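Local coordinates for protein GCN5-related N-acetyltransferase (Sphaerobacter thermophilus, PDB 3TT2) that probably transfers acyl groups, most likely acetyl from acetyl-CoA, to an acceptor substrate, in the manner of GCN5-related N-acetyltransferases, at residues A[158-170]-A[262-276]. Residues are numbered along the deposited sequence; the frame is centred on the assembly and turned at random.
With SO4 (sulfate ion), chain B.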
# COMPACT_ATOMS: atom_id res chain seq x y z
N ILE A 158 9.20 1.70 12.21
CA ILE A 158 9.74 1.77 13.57
C ILE A 158 10.34 0.43 14.00
O ILE A 158 9.75 -0.62 13.77
CB ILE A 158 8.68 2.24 14.61
CG1 ILE A 158 9.36 2.53 15.94
CG2 ILE A 158 7.55 1.23 14.74
CD1 ILE A 158 8.43 2.91 17.07
N THR A 159 11.49 0.48 14.67
CA THR A 159 12.22 -0.71 15.07
C THR A 159 12.11 -0.80 16.56
O THR A 159 12.52 0.14 17.25
CB THR A 159 13.69 -0.52 14.75
OG1 THR A 159 13.88 -0.64 13.35
CG2 THR A 159 14.52 -1.55 15.43
N LEU A 160 11.53 -1.87 17.11
CA LEU A 160 11.36 -1.83 18.53
C LEU A 160 12.36 -2.73 19.19
O LEU A 160 12.05 -3.89 19.47
CB LEU A 160 10.00 -2.46 18.79
CG LEU A 160 8.76 -1.79 18.15
CD1 LEU A 160 7.56 -2.72 18.07
CD2 LEU A 160 8.34 -0.50 18.87
N ASP A 161 13.49 -2.15 19.61
CA ASP A 161 14.50 -2.92 20.32
C ASP A 161 14.39 -2.62 21.79
O ASP A 161 15.05 -3.23 22.60
CB ASP A 161 15.91 -2.57 19.84
CG ASP A 161 16.22 -3.10 18.45
OD1 ASP A 161 15.59 -4.12 18.08
OD2 ASP A 161 17.09 -2.50 17.76
N GLN A 162 13.54 -1.65 22.12
CA GLN A 162 13.44 -1.12 23.46
C GLN A 162 11.98 -0.83 23.68
O GLN A 162 11.31 -0.38 22.76
CB GLN A 162 14.17 0.21 23.55
CG GLN A 162 15.57 0.16 23.03
CD GLN A 162 16.55 0.71 24.02
OE1 GLN A 162 16.33 0.60 25.22
NE2 GLN A 162 17.63 1.30 23.52
N PRO A 163 11.49 -1.04 24.91
CA PRO A 163 10.06 -0.85 25.20
C PRO A 163 9.61 0.55 24.88
O PRO A 163 10.23 1.51 25.33
CB PRO A 163 9.96 -1.09 26.72
CG PRO A 163 11.38 -1.07 27.23
CD PRO A 163 12.25 -1.49 26.09
N PRO A 164 8.51 0.67 24.12
CA PRO A 164 7.87 1.94 23.77
C PRO A 164 7.38 2.67 25.02
O PRO A 164 7.28 2.10 26.10
CB PRO A 164 6.66 1.50 22.93
CG PRO A 164 7.00 0.18 22.42
CD PRO A 164 7.78 -0.46 23.53
N PRO A 165 7.12 3.97 24.87
CA PRO A 165 6.48 4.70 25.95
C PRO A 165 5.09 4.16 26.21
O PRO A 165 4.44 3.72 25.26
CB PRO A 165 6.38 6.11 25.38
CG PRO A 165 7.55 6.19 24.45
CD PRO A 165 7.56 4.86 23.79
N ALA A 166 4.67 4.17 27.48
CA ALA A 166 3.29 3.85 27.87
C ALA A 166 2.34 4.91 27.34
O ALA A 166 2.57 6.12 27.50
CB ALA A 166 3.17 3.77 29.38
N PRO A 167 1.26 4.46 26.69
CA PRO A 167 0.28 5.34 26.07
C PRO A 167 -0.26 6.27 27.13
O PRO A 167 -0.51 5.80 28.24
CB PRO A 167 -0.82 4.36 25.66
CG PRO A 167 -0.10 3.06 25.47
CD PRO A 167 0.87 3.04 26.58
N GLU A 168 -0.43 7.55 26.82
CA GLU A 168 -1.15 8.42 27.74
C GLU A 168 -2.54 8.59 27.16
O GLU A 168 -2.75 9.33 26.19
CB GLU A 168 -0.46 9.78 27.84
CG GLU A 168 0.91 9.76 28.52
CD GLU A 168 1.48 11.17 28.71
OE1 GLU A 168 0.78 12.16 28.41
OE2 GLU A 168 2.65 11.29 29.17
N TRP A 169 -3.52 7.94 27.78
CA TRP A 169 -4.88 8.00 27.28
C TRP A 169 -5.64 9.21 27.83
O TRP A 169 -5.62 9.49 29.03
CB TRP A 169 -5.65 6.71 27.56
CG TRP A 169 -5.24 5.59 26.75
CD1 TRP A 169 -4.29 4.71 27.04
CD2 TRP A 169 -5.78 5.20 25.47
NE1 TRP A 169 -4.17 3.77 26.03
CE2 TRP A 169 -5.08 4.05 25.06
CE3 TRP A 169 -6.78 5.71 24.65
CZ2 TRP A 169 -5.34 3.41 23.85
CZ3 TRP A 169 -7.04 5.07 23.45
CH2 TRP A 169 -6.33 3.92 23.06
N PRO A 170 -6.31 9.91 26.93
CA PRO A 170 -7.12 11.10 27.20
C PRO A 170 -8.18 10.75 28.24
O PRO A 170 -8.60 9.60 28.22
CB PRO A 170 -7.79 11.36 25.85
CG PRO A 170 -6.96 10.65 24.86
CD PRO A 170 -6.46 9.44 25.54
N GLY A 262 -5.53 13.52 21.17
CA GLY A 262 -4.31 12.72 21.21
C GLY A 262 -4.62 11.24 21.23
O GLY A 262 -3.80 10.45 21.68
N ILE A 263 -5.80 10.86 20.75
CA ILE A 263 -6.20 9.46 20.70
C ILE A 263 -5.40 8.58 19.71
O ILE A 263 -5.12 7.41 19.98
CB ILE A 263 -7.72 9.34 20.41
CG1 ILE A 263 -8.53 9.80 21.62
CG2 ILE A 263 -8.11 7.92 20.04
CD1 ILE A 263 -9.96 10.15 21.27
N ALA A 264 -5.03 9.14 18.56
CA ALA A 264 -4.27 8.38 17.57
C ALA A 264 -2.89 8.03 18.12
O ALA A 264 -2.45 6.89 18.01
CB ALA A 264 -4.15 9.18 16.30
N LEU A 265 -2.23 8.99 18.75
CA LEU A 265 -0.95 8.73 19.42
C LEU A 265 -1.03 7.64 20.50
O LEU A 265 -0.17 6.78 20.56
CB LEU A 265 -0.38 10.00 20.02
CG LEU A 265 1.04 9.83 20.55
CD1 LEU A 265 1.89 9.37 19.41
CD2 LEU A 265 1.57 11.14 21.10
N ALA A 266 -2.06 7.68 21.34
CA ALA A 266 -2.27 6.61 22.30
C ALA A 266 -2.49 5.30 21.60
O ALA A 266 -1.94 4.28 22.02
CB ALA A 266 -3.45 6.92 23.19
N LEU A 267 -3.30 5.30 20.54
CA LEU A 267 -3.58 4.05 19.81
C LEU A 267 -2.28 3.45 19.28
O LEU A 267 -2.02 2.28 19.46
CB LEU A 267 -4.58 4.23 18.68
CG LEU A 267 -6.03 4.10 19.13
CD1 LEU A 267 -6.98 4.49 18.00
CD2 LEU A 267 -6.33 2.72 19.64
N LEU A 268 -1.47 4.28 18.64
CA LEU A 268 -0.24 3.81 18.06
C LEU A 268 0.70 3.29 19.13
O LEU A 268 1.22 2.19 19.02
CB LEU A 268 0.42 4.92 17.23
CG LEU A 268 -0.10 5.08 15.80
CD1 LEU A 268 0.68 6.18 15.08
CD2 LEU A 268 -0.04 3.78 15.02
N GLN A 269 0.92 4.09 20.17
CA GLN A 269 1.81 3.70 21.27
C GLN A 269 1.38 2.37 21.91
O GLN A 269 2.22 1.51 22.18
CB GLN A 269 1.90 4.81 22.32
CG GLN A 269 2.75 5.99 21.87
CD GLN A 269 2.74 7.17 22.87
OE1 GLN A 269 1.76 7.38 23.61
NE2 GLN A 269 3.84 7.93 22.87
N GLU A 270 0.08 2.19 22.11
CA GLU A 270 -0.45 0.92 22.61
C GLU A 270 -0.20 -0.28 21.67
O GLU A 270 0.21 -1.35 22.13
CB GLU A 270 -1.93 1.05 22.96
CG GLU A 270 -2.53 -0.17 23.63
CD GLU A 270 -2.54 -0.10 25.15
OE1 GLU A 270 -2.29 -1.14 25.79
OE2 GLU A 270 -2.82 0.99 25.72
N VAL A 271 -0.43 -0.09 20.36
CA VAL A 271 -0.20 -1.14 19.37
C VAL A 271 1.27 -1.53 19.34
O VAL A 271 1.60 -2.71 19.27
CB VAL A 271 -0.63 -0.73 17.94
CG1 VAL A 271 -0.58 -1.90 17.03
CG2 VAL A 271 -2.03 -0.29 17.96
N PHE A 272 2.14 -0.54 19.43
CA PHE A 272 3.57 -0.79 19.49
C PHE A 272 3.95 -1.61 20.72
O PHE A 272 4.84 -2.45 20.67
CB PHE A 272 4.34 0.53 19.43
CG PHE A 272 4.22 1.24 18.11
CD1 PHE A 272 3.69 0.59 17.02
CD2 PHE A 272 4.63 2.56 17.97
CE1 PHE A 272 3.59 1.24 15.81
CE2 PHE A 272 4.53 3.21 16.75
CZ PHE A 272 4.01 2.56 15.67
N GLY A 273 3.27 -1.38 21.82
CA GLY A 273 3.57 -2.14 23.01
C GLY A 273 3.23 -3.59 22.80
O GLY A 273 3.98 -4.46 23.21
N VAL A 274 2.11 -3.86 22.15
CA VAL A 274 1.69 -5.23 21.87
C VAL A 274 2.70 -5.96 20.97
O VAL A 274 3.05 -7.12 21.22
CB VAL A 274 0.32 -5.28 21.20
CG1 VAL A 274 0.04 -6.66 20.69
CG2 VAL A 274 -0.76 -4.82 22.17
N TYR A 275 3.16 -5.25 19.94
CA TYR A 275 4.16 -5.80 19.03
C TYR A 275 5.45 -6.04 19.77
O TYR A 275 6.13 -7.06 19.56
CB TYR A 275 4.45 -4.82 17.89
CG TYR A 275 3.50 -4.87 16.73
CD1 TYR A 275 3.41 -6.00 15.93
CD2 TYR A 275 2.73 -3.77 16.40
CE1 TYR A 275 2.53 -6.04 14.85
CE2 TYR A 275 1.86 -3.80 15.34
CZ TYR A 275 1.76 -4.94 14.57
OH TYR A 275 0.89 -4.94 13.50
N TYR A 276 5.81 -5.08 20.61
CA TYR A 276 7.09 -5.17 21.28
C TYR A 276 7.08 -6.36 22.21
O TYR A 276 8.00 -7.15 22.22
CB TYR A 276 7.43 -3.92 22.07
CG TYR A 276 8.67 -4.12 22.91
CD1 TYR A 276 9.95 -4.07 22.33
CD2 TYR A 276 8.58 -4.38 24.28
CE1 TYR A 276 11.10 -4.27 23.10
CE2 TYR A 276 9.72 -4.58 25.06
CZ TYR A 276 10.97 -4.52 24.46
OH TYR A 276 12.08 -4.71 25.21
S SO4 B . -6.18 12.83 16.45
O1 SO4 B . -6.41 12.04 17.65
O2 SO4 B . -4.82 13.30 16.38
O3 SO4 B . -6.49 12.05 15.25
O4 SO4 B . -7.00 14.03 16.49
O HOH W 1 -1.97 10.75 23.71
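Helix 263-278 of the second GNAT-like domain, whose N-terminal end probably holds the acetyl-CoA pyrophosphate, as in relatives, is covered along one side by the end of strand 148-159 and the proline-rich linker that follows, to 170. The glycine- and arginine-rich turn before the helix is the usual pyrophosphate site of the family. A sulfate, probably from the crystallisation liquor, sits there and may mimic a phosphate; it is weakly bonded to Ala264 N and also held by Gly260 N. The linker leaves the strand near the far end of the helix and runs back toward its N-terminus. Ile158 CG2 lies over one face of the Phe272 ring. Leu160 CD1 meets Tyr275 CB at 3.8 Å. With chi1 at 172°, Tyr276 swings its ring away from its own backbone N and out to the linker. Pro163 CA stands over the centre of that ring, 3.8 Å from its centroid. Pro164 CG packs on Phe272 CB, and the Pro167 ring packs across the Glu270 side chain, CG to CB 3.7 Å. Near the N-terminus, Ala266 CB sits under the centre of the Trp169 six-membered ring. Leu267 CD2 touches the rim at CH2. An alanine in place of Trp169 would probably uncover the Ala266 methyl and leave the Glu270 carboxylate without its indole partner. That bond runs 3.1 Å from Trp169 NE1 to Glu270 OE2, close to the indole plane.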